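Local atomic coordinates of Cas13d (uncultured Ruminococcus sp, PDB entry 6IV9), a protein that binds a CRISPR RNA and, through two HEPN domains, probably matures that RNA and cleaves target RNA. Residues Met501-Thr506 and Phe564-Ile569; Val110-Ile115 and Pro134-Gly139. The protein carries 2 engineered substitutions. All coordinates share one frame; numbering follows the deposited sequence.

Interaction 1: residues Met501-Thr506 and Phe564-Ile569; sequences MIYMLT and FIVKNI. With nucleotides of chain B.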
loop_
_atom_site.group_PDB
_atom_site.type_symbol
_atom_site.label_atom_id
_atom_site.label_comp_id
_atom_site.label_asym_id
_atom_site.label_seq_id
_atom_site.Cartn_x
_atom_site.Cartn_y
_atom_site.Cartn_z
ATOM N N MET A 501 3.484 7.197 -14.539
ATOM C CA MET A 501 2.062 6.837 -14.370
ATOM C C MET A 501 1.835 6.426 -12.917
ATOM O O MET A 501 0.849 6.815 -12.360
ATOM C CB MET A 501 1.678 5.681 -15.282
ATOM C CG MET A 501 0.264 5.270 -15.133
ATOM S SD MET A 501 -0.208 4.091 -16.387
ATOM C CE MET A 501 0.713 2.650 -15.889
ATOM N N ILE A 502 2.753 5.649 -12.356
ATOM C CA ILE A 502 2.645 5.244 -10.927
ATOM C C ILE A 502 2.729 6.491 -10.044
ATOM O O ILE A 502 1.951 6.607 -9.134
ATOM C CB ILE A 502 3.689 4.181 -10.555
ATOM C CG1 ILE A 502 3.520 2.928 -11.412
ATOM C CG2 ILE A 502 3.626 3.883 -9.074
ATOM C CD1 ILE A 502 2.168 2.298 -11.340
ATOM N N TYR A 503 3.597 7.434 -10.381
ATOM C CA TYR A 503 3.690 8.667 -9.571
ATOM C C TYR A 503 2.344 9.396 -9.606
ATOM O O TYR A 503 1.915 9.891 -8.613
ATOM C CB TYR A 503 4.781 9.619 -10.057
ATOM C CG TYR A 503 4.720 10.932 -9.331
ATOM C CD1 TYR A 503 5.211 11.050 -8.050
ATOM C CD2 TYR A 503 4.093 12.032 -9.875
ATOM C CE1 TYR A 503 5.121 12.227 -7.339
ATOM C CE2 TYR A 503 3.993 13.222 -9.181
ATOM C CZ TYR A 503 4.501 13.319 -7.904
ATOM O OH TYR A 503 4.402 14.463 -7.189
ATOM N N MET A 504 1.696 9.411 -10.762
ATOM C CA MET A 504 0.398 10.102 -10.935
ATOM C C MET A 504 -0.647 9.475 -10.002
ATOM O O MET A 504 -1.323 10.197 -9.343
ATOM C CB MET A 504 -0.072 9.994 -12.386
ATOM C CG MET A 504 -1.392 10.657 -12.640
ATOM S SD MET A 504 -2.799 9.605 -12.290
ATOM C CE MET A 504 -2.654 8.447 -13.640
ATOM N N LEU A 505 -0.637 8.155 -9.865
ATOM C CA LEU A 505 -1.587 7.399 -9.015
ATOM C C LEU A 505 -1.463 7.847 -7.557
ATOM O O LEU A 505 -2.440 7.872 -6.878
ATOM C CB LEU A 505 -1.214 5.924 -9.094
ATOM C CG LEU A 505 -2.115 5.020 -9.924
ATOM C CD1 LEU A 505 -2.910 5.761 -10.970
ATOM C CD2 LEU A 505 -1.335 3.866 -10.508
ATOM N N THR A 506 -0.265 8.244 -7.137
ATOM C CA THR A 506 0.006 8.617 -5.721
ATOM C C THR A 506 -0.769 9.857 -5.282
ATOM O O THR A 506 -0.942 10.040 -4.106
ATOM C CB THR A 506 1.495 8.685 -5.387
ATOM O OG1 THR A 506 2.019 9.867 -5.965
ATOM C CG2 THR A 506 2.246 7.450 -5.821
ATOM N N PHE A 564 11.606 3.335 -6.834
ATOM C CA PHE A 564 12.150 3.662 -5.497
ATOM C C PHE A 564 12.162 5.186 -5.330
ATOM O O PHE A 564 11.810 5.686 -4.287
ATOM C CB PHE A 564 13.529 3.027 -5.357
ATOM C CG PHE A 564 14.098 2.998 -3.967
ATOM C CD1 PHE A 564 13.782 1.983 -3.093
ATOM C CD2 PHE A 564 14.992 3.962 -3.553
ATOM C CE1 PHE A 564 14.331 1.948 -1.827
ATOM C CE2 PHE A 564 15.543 3.929 -2.286
ATOM C CZ PHE A 564 15.211 2.923 -1.428
ATOM N N ILE A 565 12.577 5.891 -6.373
ATOM C CA ILE A 565 12.592 7.379 -6.371
ATOM C C ILE A 565 11.159 7.915 -6.297
ATOM O O ILE A 565 10.919 8.822 -5.560
ATOM C CB ILE A 565 13.369 7.920 -7.578
ATOM C CG1 ILE A 565 14.848 7.566 -7.460
ATOM C CG2 ILE A 565 13.167 9.411 -7.719
ATOM C CD1 ILE A 565 15.551 7.534 -8.772
ATOM N N VAL A 566 10.235 7.293 -7.012
ATOM C CA VAL A 566 8.816 7.731 -6.985
ATOM C C VAL A 566 8.299 7.624 -5.550
ATOM O O VAL A 566 7.693 8.550 -5.103
ATOM C CB VAL A 566 7.969 6.886 -7.945
ATOM C CG1 VAL A 566 6.490 7.008 -7.662
ATOM C CG2 VAL A 566 8.273 7.242 -9.380
ATOM N N LYS A 567 8.632 6.548 -4.850
ATOM C CA LYS A 567 8.182 6.402 -3.451
ATOM C C LYS A 567 8.744 7.564 -2.626
ATOM O O LYS A 567 8.015 8.125 -1.849
ATOM C CB LYS A 567 8.682 5.067 -2.906
ATOM C CG LYS A 567 8.542 4.842 -1.414
ATOM C CD LYS A 567 8.967 3.467 -0.972
ATOM C CE LYS A 567 8.892 3.276 0.523
ATOM N NZ LYS A 567 9.858 4.125 1.245
ATOM N N ASN A 568 10.009 7.912 -2.831
ATOM C CA ASN A 568 10.625 9.005 -2.043
ATOM C C ASN A 568 9.928 10.346 -2.318
ATOM O O ASN A 568 9.574 11.017 -1.392
ATOM C CB ASN A 568 12.122 9.123 -2.345
ATOM C CG ASN A 568 12.913 7.868 -2.036
ATOM O OD1 ASN A 568 12.562 7.106 -1.166
ATOM N ND2 ASN A 568 13.995 7.652 -2.752
ATOM N N ILE A 569 9.784 10.722 -3.575
ATOM C CA ILE A 569 9.164 12.031 -3.927
ATOM C C ILE A 569 7.656 12.056 -3.663
ATOM O O ILE A 569 7.166 13.086 -3.314
ATOM C CB ILE A 569 9.566 12.508 -5.328
ATOM C CG1 ILE A 569 8.921 11.667 -6.423
ATOM C CG2 ILE A 569 11.076 12.542 -5.440
ATOM C CD1 ILE A 569 9.230 12.131 -7.798
ATOM P P U B 34 10.726 2.368 4.211
ATOM O OP1 U B 34 10.518 3.814 3.930
ATOM O OP2 U B 34 11.150 1.908 5.515
ATOM O "O5'" U B 34 9.399 1.616 3.842
ATOM C "C5'" U B 34 8.388 1.345 4.823
ATOM C "C4'" U B 34 7.342 0.457 4.213
ATOM O "O4'" U B 34 7.859 -0.846 3.871
ATOM C "C3'" U B 34 6.145 0.155 5.104
ATOM O "O3'" U B 34 5.281 1.299 5.027
ATOM C "C2'" U B 34 5.580 -1.077 4.415
ATOM O "O2'" U B 34 4.838 -0.693 3.266
ATOM C "C1'" U B 34 6.868 -1.824 4.070
ATOM N N1 U B 34 7.333 -2.718 5.147
ATOM C C2 U B 34 6.591 -3.864 5.316
ATOM O O2 U B 34 5.609 -4.115 4.644
ATOM N N3 U B 34 7.022 -4.683 6.312
ATOM C C4 U B 34 8.096 -4.488 7.143
ATOM O O4 U B 34 8.388 -5.360 7.941
ATOM C C5 U B 34 8.840 -3.293 6.893
ATOM C C6 U B 34 8.421 -2.451 5.939
ATOM P P C B 33 14.895 -0.797 6.094
ATOM O OP1 C B 33 15.557 0.479 6.441
ATOM O OP2 C B 33 14.092 -1.574 7.068
ATOM O "O5'" C B 33 13.911 -0.536 4.865
ATOM C "C5'" C B 33 14.357 0.180 3.703
ATOM C "C4'" C B 33 13.343 0.134 2.614
ATOM O "O4'" C B 33 13.281 -1.207 2.075
ATOM C "C3'" C B 33 11.906 0.417 3.018
ATOM O "O3'" C B 33 11.669 1.809 3.095
ATOM C "C2'" C B 33 11.149 -0.220 1.878
ATOM O "O2'" C B 33 11.230 0.520 0.673
ATOM C "C1'" C B 33 11.943 -1.509 1.710
ATOM N N1 C B 33 11.417 -2.608 2.553
ATOM C C2 C B 33 10.320 -3.320 2.062
ATOM O O2 C B 33 9.809 -2.963 0.989
ATOM N N3 C B 33 9.824 -4.342 2.788
ATOM C C4 C B 33 10.354 -4.640 3.977
ATOM N N4 C B 33 9.866 -5.686 4.631
ATOM C C5 C B 33 11.495 -3.958 4.485
ATOM C C6 C B 33 12.003 -2.971 3.734
#
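Tyr503 meets Val566 close to the backbone and Ile569 further out along its ring. At the root, Val566 CG1 touches Tyr503 CA at 3.8 Å and Tyr503 CB at 3.9 Å, lying near the plane of the ring at its edge. CG stands anti to the backbone N (chi1 172°), which carries the ring along the flank of the other helix. Tyr503 CD1 then comes to 4.1 Å from Ile569 CG1, and CE1 to 3.9 Å from the same atom, the two side chains crossing at about a right angle. At the tip, OH reaches Lys574 NZ in a weak hydrogen bond. Segments 501-505 and 564-569, parts of helices 497-505 and 556-570, run roughly parallel, their axes 26° apart and 9.9 Å at closest approach, joined by apolar side chains without a hydrogen bond between them. Helix 312-330 also packs on the Tyr503 ring, through Val322 and Arg325. Thr506 OG1 donates to Tyr503 O (2.7 Å), in the carbonyl plane and on a lone pair. Lys567 leaves helix 556-570 away from this interface; its chain, extended until a final bend at chi4 (-66°), brings NZ to OP1 of U34 of chain B at 2.8 Å.

Interaction 2: residues Val110-Ile115 and Pro134-Gly139; sequences VNEVNI and PTHRSG. With MG (magnesium ion), chain C; nucleotides of chain B.
His136 is pinned between Glu112 and Val113 on the protein side and the RNA backbone at its rim. Val113 CG2 sits over one face of the imidazole, 4.0 Å from the centroid and close to the ring normal, a CH-pi contact; the two side chains run side by side and point the same way. With CG anti to the backbone N (chi1 180°), the ring extends to the RNA, and His136 NE2 donates to OP1 of U7 of chain B at 2.8 Å with an N-H...acceptor angle of 161°. O3' of G6 of chain B lies in the ring plane, 3.2 Å from His136 CD2. The Glu112 side chain crosses that of His136 at about a right angle, its CG 3.9 Å from His136 ND1 and its OE2 linked to ND1 through a water; the backbone O of Glu112 approaches His136 CB at 3.3 Å. A second water ties Glu112 O to Thr135 OG1. A leucine in place of His136 would probably leave the U7 phosphate without its donor and the Glu112-bound water without one of its mates. One residue on, Arg137 O binds magnesium at 2.4 Å alongside Glu140 O and four waters, while Ser138 N donates to OP1 of G6 of chain B at 3.0 Å, almost straight at 177°. Asn111 shapes the opposing turn: its OD1 accepts from Val113 N, an Asx turn, and also from Asn114 N. This turn is the hairpin between strands 105-110 and 114-119, and the 134-139 loop follows strand 129-132, the other neighbour of 114-119 in the three-stranded antiparallel sheet. Ile115 CD1 meets Pro134 CD at 3.9 Å where that sheet packs on strand 60-65 through Ile63, and strand 69-75 adds Met70 against Pro134.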
loop_
_atom_site.group_PDB
_atom_site.type_symbol
_atom_site.label_atom_id
_atom_site.label_comp_id
_atom_site.label_asym_id
_atom_site.label_seq_id
_atom_site.Cartn_x
_atom_site.Cartn_y
_atom_site.Cartn_z
ATOM N N VAL A 110 25.032 -34.620 -2.624
ATOM C CA VAL A 110 23.723 -34.434 -3.302
ATOM C C VAL A 110 23.254 -35.823 -3.709
ATOM O O VAL A 110 24.017 -36.520 -4.313
ATOM C CB VAL A 110 23.813 -33.528 -4.542
ATOM C CG1 VAL A 110 22.507 -33.512 -5.306
ATOM C CG2 VAL A 110 24.231 -32.122 -4.193
ATOM N N ASN A 111 22.032 -36.176 -3.363
ATOM C CA ASN A 111 21.464 -37.481 -3.758
ATOM C C ASN A 111 20.008 -37.283 -4.177
ATOM O O ASN A 111 19.537 -36.163 -4.189
ATOM C CB ASN A 111 21.669 -38.575 -2.717
ATOM C CG ASN A 111 21.017 -38.230 -1.409
ATOM O OD1 ASN A 111 19.823 -38.057 -1.347
ATOM N ND2 ASN A 111 21.810 -38.123 -0.370
ATOM N N GLU A 112 19.318 -38.376 -4.447
ATOM C CA GLU A 112 17.934 -38.303 -4.951
ATOM C C GLU A 112 17.032 -37.583 -3.952
ATOM O O GLU A 112 16.132 -36.906 -4.386
ATOM C CB GLU A 112 17.397 -39.709 -5.175
ATOM C CG GLU A 112 15.924 -39.717 -5.484
ATOM C CD GLU A 112 15.346 -41.066 -5.844
ATOM O OE1 GLU A 112 15.884 -42.070 -5.369
ATOM O OE2 GLU A 112 14.365 -41.096 -6.600
ATOM N N VAL A 113 17.281 -37.768 -2.663
ATOM C CA VAL A 113 16.373 -37.233 -1.613
ATOM C C VAL A 113 16.884 -35.953 -0.963
ATOM O O VAL A 113 16.073 -35.090 -0.715
ATOM C CB VAL A 113 16.152 -38.290 -0.526
ATOM C CG1 VAL A 113 15.236 -37.778 0.565
ATOM C CG2 VAL A 113 15.646 -39.586 -1.101
ATOM N N ASN A 114 18.181 -35.855 -0.704
ATOM C CA ASN A 114 18.667 -34.701 0.083
ATOM C C ASN A 114 19.842 -33.984 -0.551
ATOM O O ASN A 114 20.543 -34.570 -1.346
ATOM C CB ASN A 114 19.160 -35.115 1.464
ATOM C CG ASN A 114 18.066 -35.728 2.298
ATOM O OD1 ASN A 114 18.062 -36.923 2.515
ATOM N ND2 ASN A 114 17.130 -34.919 2.753
ATOM N N ILE A 115 19.989 -32.737 -0.132
ATOM C CA ILE A 115 21.106 -31.845 -0.508
ATOM C C ILE A 115 21.719 -31.375 0.804
ATOM O O ILE A 115 20.986 -30.893 1.637
ATOM C CB ILE A 115 20.597 -30.661 -1.336
ATOM C CG1 ILE A 115 20.089 -31.111 -2.706
ATOM C CG2 ILE A 115 21.668 -29.602 -1.444
ATOM C CD1 ILE A 115 19.295 -30.067 -3.420
ATOM N N PRO A 134 14.597 -30.779 -4.408
ATOM C CA PRO A 134 13.274 -30.379 -4.880
ATOM C C PRO A 134 12.663 -31.272 -5.967
ATOM O O PRO A 134 11.509 -31.204 -6.170
ATOM C CB PRO A 134 13.436 -28.941 -5.364
ATOM C CG PRO A 134 14.897 -28.776 -5.583
ATOM C CD PRO A 134 15.591 -29.791 -4.703
ATOM N N THR A 135 13.482 -32.093 -6.611
ATOM C CA THR A 135 12.990 -32.994 -7.677
ATOM C C THR A 135 12.380 -34.266 -7.076
ATOM O O THR A 135 11.824 -35.039 -7.821
ATOM C CB THR A 135 14.110 -33.352 -8.652
ATOM O OG1 THR A 135 15.093 -34.098 -7.952
ATOM C CG2 THR A 135 14.754 -32.148 -9.289
ATOM N N HIS A 136 12.478 -34.450 -5.768
ATOM C CA HIS A 136 11.977 -35.687 -5.123
ATOM C C HIS A 136 10.571 -35.482 -4.565
ATOM O O HIS A 136 10.437 -34.891 -3.504
ATOM C CB HIS A 136 12.947 -36.092 -4.021
ATOM C CG HIS A 136 12.547 -37.325 -3.297
ATOM N ND1 HIS A 136 12.531 -38.537 -3.891
ATOM C CD2 HIS A 136 12.170 -37.530 -2.029
ATOM C CE1 HIS A 136 12.140 -39.435 -3.030
ATOM N NE2 HIS A 136 11.918 -38.849 -1.894
ATOM N N ARG A 137 9.561 -35.933 -5.304
ATOM C CA ARG A 137 8.142 -35.831 -4.886
ATOM C C ARG A 137 7.386 -37.095 -5.313
ATOM O O ARG A 137 7.432 -37.431 -6.474
ATOM C CB ARG A 137 7.511 -34.569 -5.471
ATOM C CG ARG A 137 8.291 -33.302 -5.179
ATOM C CD ARG A 137 7.716 -32.053 -5.803
ATOM N NE ARG A 137 7.288 -32.225 -7.165
ATOM C CZ ARG A 137 8.083 -32.246 -8.215
ATOM N NH1 ARG A 137 9.375 -32.049 -8.078
ATOM N NH2 ARG A 137 7.574 -32.424 -9.413
ATOM N N SER A 138 6.683 -37.723 -4.388
ATOM C CA SER A 138 5.956 -38.974 -4.706
ATOM C C SER A 138 4.741 -38.694 -5.586
ATOM O O SER A 138 4.117 -37.671 -5.424
ATOM C CB SER A 138 5.562 -39.701 -3.473
ATOM O OG SER A 138 4.480 -39.050 -2.885
ATOM N N GLY A 139 4.464 -39.598 -6.513
ATOM C CA GLY A 139 3.295 -39.458 -7.384
ATOM C C GLY A 139 3.458 -38.387 -8.439
ATOM O O GLY A 139 2.460 -38.005 -9.006
HETATM MG MG MG C . 8.647 -37.893 -8.455
ATOM P P G B 6 6.358 -35.632 -0.622
ATOM O OP1 G B 6 6.499 -36.692 -1.613
ATOM O OP2 G B 6 5.467 -35.800 0.481
ATOM O "O5'" G B 6 7.732 -35.352 0.097
ATOM C "C5'" G B 6 8.967 -35.282 -0.625
ATOM C "C4'" G B 6 10.125 -35.092 0.315
ATOM O "O4'" G B 6 9.962 -33.844 1.050
ATOM C "C3'" G B 6 10.264 -36.150 1.432
ATOM O "O3'" G B 6 10.985 -37.277 0.970
ATOM C "C2'" G B 6 11.075 -35.401 2.473
ATOM O "O2'" G B 6 12.449 -35.316 2.110
ATOM C "C1'" G B 6 10.416 -34.024 2.397
ATOM N N9 G B 6 9.275 -33.846 3.288
ATOM C C8 G B 6 7.943 -33.954 2.987
ATOM N N7 G B 6 7.169 -33.693 4.000
ATOM C C5 G B 6 8.046 -33.409 5.034
ATOM C C6 G B 6 7.793 -33.107 6.389
ATOM O O6 G B 6 6.717 -32.933 6.942
ATOM N N1 G B 6 8.973 -32.958 7.106
ATOM C C2 G B 6 10.219 -33.179 6.613
ATOM N N2 G B 6 11.229 -33.020 7.473
ATOM N N3 G B 6 10.476 -33.438 5.343
ATOM C C4 G B 6 9.347 -33.529 4.616
ATOM P P U B 7 10.622 -38.735 1.553
ATOM O OP1 U B 7 11.373 -39.703 0.731
ATOM O OP2 U B 7 9.227 -38.834 1.708
ATOM O "O5'" U B 7 11.050 -38.648 3.059
ATOM C "C5'" U B 7 12.418 -38.536 3.327
ATOM C "C4'" U B 7 12.643 -38.311 4.789
ATOM O "O4'" U B 7 12.113 -37.031 5.147
ATOM C "C3'" U B 7 11.985 -39.262 5.767
ATOM O "O3'" U B 7 12.740 -40.447 5.905
ATOM C "C2'" U B 7 12.075 -38.446 7.038
ATOM O "O2'" U B 7 13.402 -38.329 7.513
ATOM C "C1'" U B 7 11.690 -37.077 6.496
ATOM N N1 U B 7 10.248 -36.869 6.506
ATOM C C2 U B 7 9.719 -36.446 7.689
ATOM O O2 U B 7 10.396 -36.286 8.695
ATOM N N3 U B 7 8.372 -36.243 7.670
ATOM C C4 U B 7 7.517 -36.398 6.601
ATOM O O4 U B 7 6.321 -36.166 6.754
ATOM C C5 U B 7 8.135 -36.894 5.412
ATOM C C6 U B 7 9.444 -37.147 5.420
HETATM O O HOH W 1 15.164 -36.737 -6.921
HETATM O O HOH W 2 13.203 -38.572 -6.893
HETATM O O HOH W 3 9.201 -35.542 -8.766
HETATM O O HOH W 4 10.431 -38.263 -7.043
HETATM O O HOH W 5 10.047 -38.543 -10.348
HETATM O O HOH W 6 7.515 -40.049 -8.537
#

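Overall arrangement
Both interactions border the same RNA, chain B; in interaction 1 it is Lys567, on the side away from 501-506, that reaches it. Their centres are 44 Å apart and their nearest atoms about 31 Å apart, so neither touches the other. Interaction 1 is buried among helices, 12 Å from the centre of the chain; interaction 2 lies at the surface, 39 Å from that centre, on a small antiparallel sheet. Both address the phosphate backbone: Lys567 at the phosphate of U34 (its bond to C33 O3' is weak), the loop 134-139 at nucleotides 6 and 7. Of the two, interaction 2 has the magnesium ion, bound by Arg137 O. Separate parts of the protein thus grip one guide.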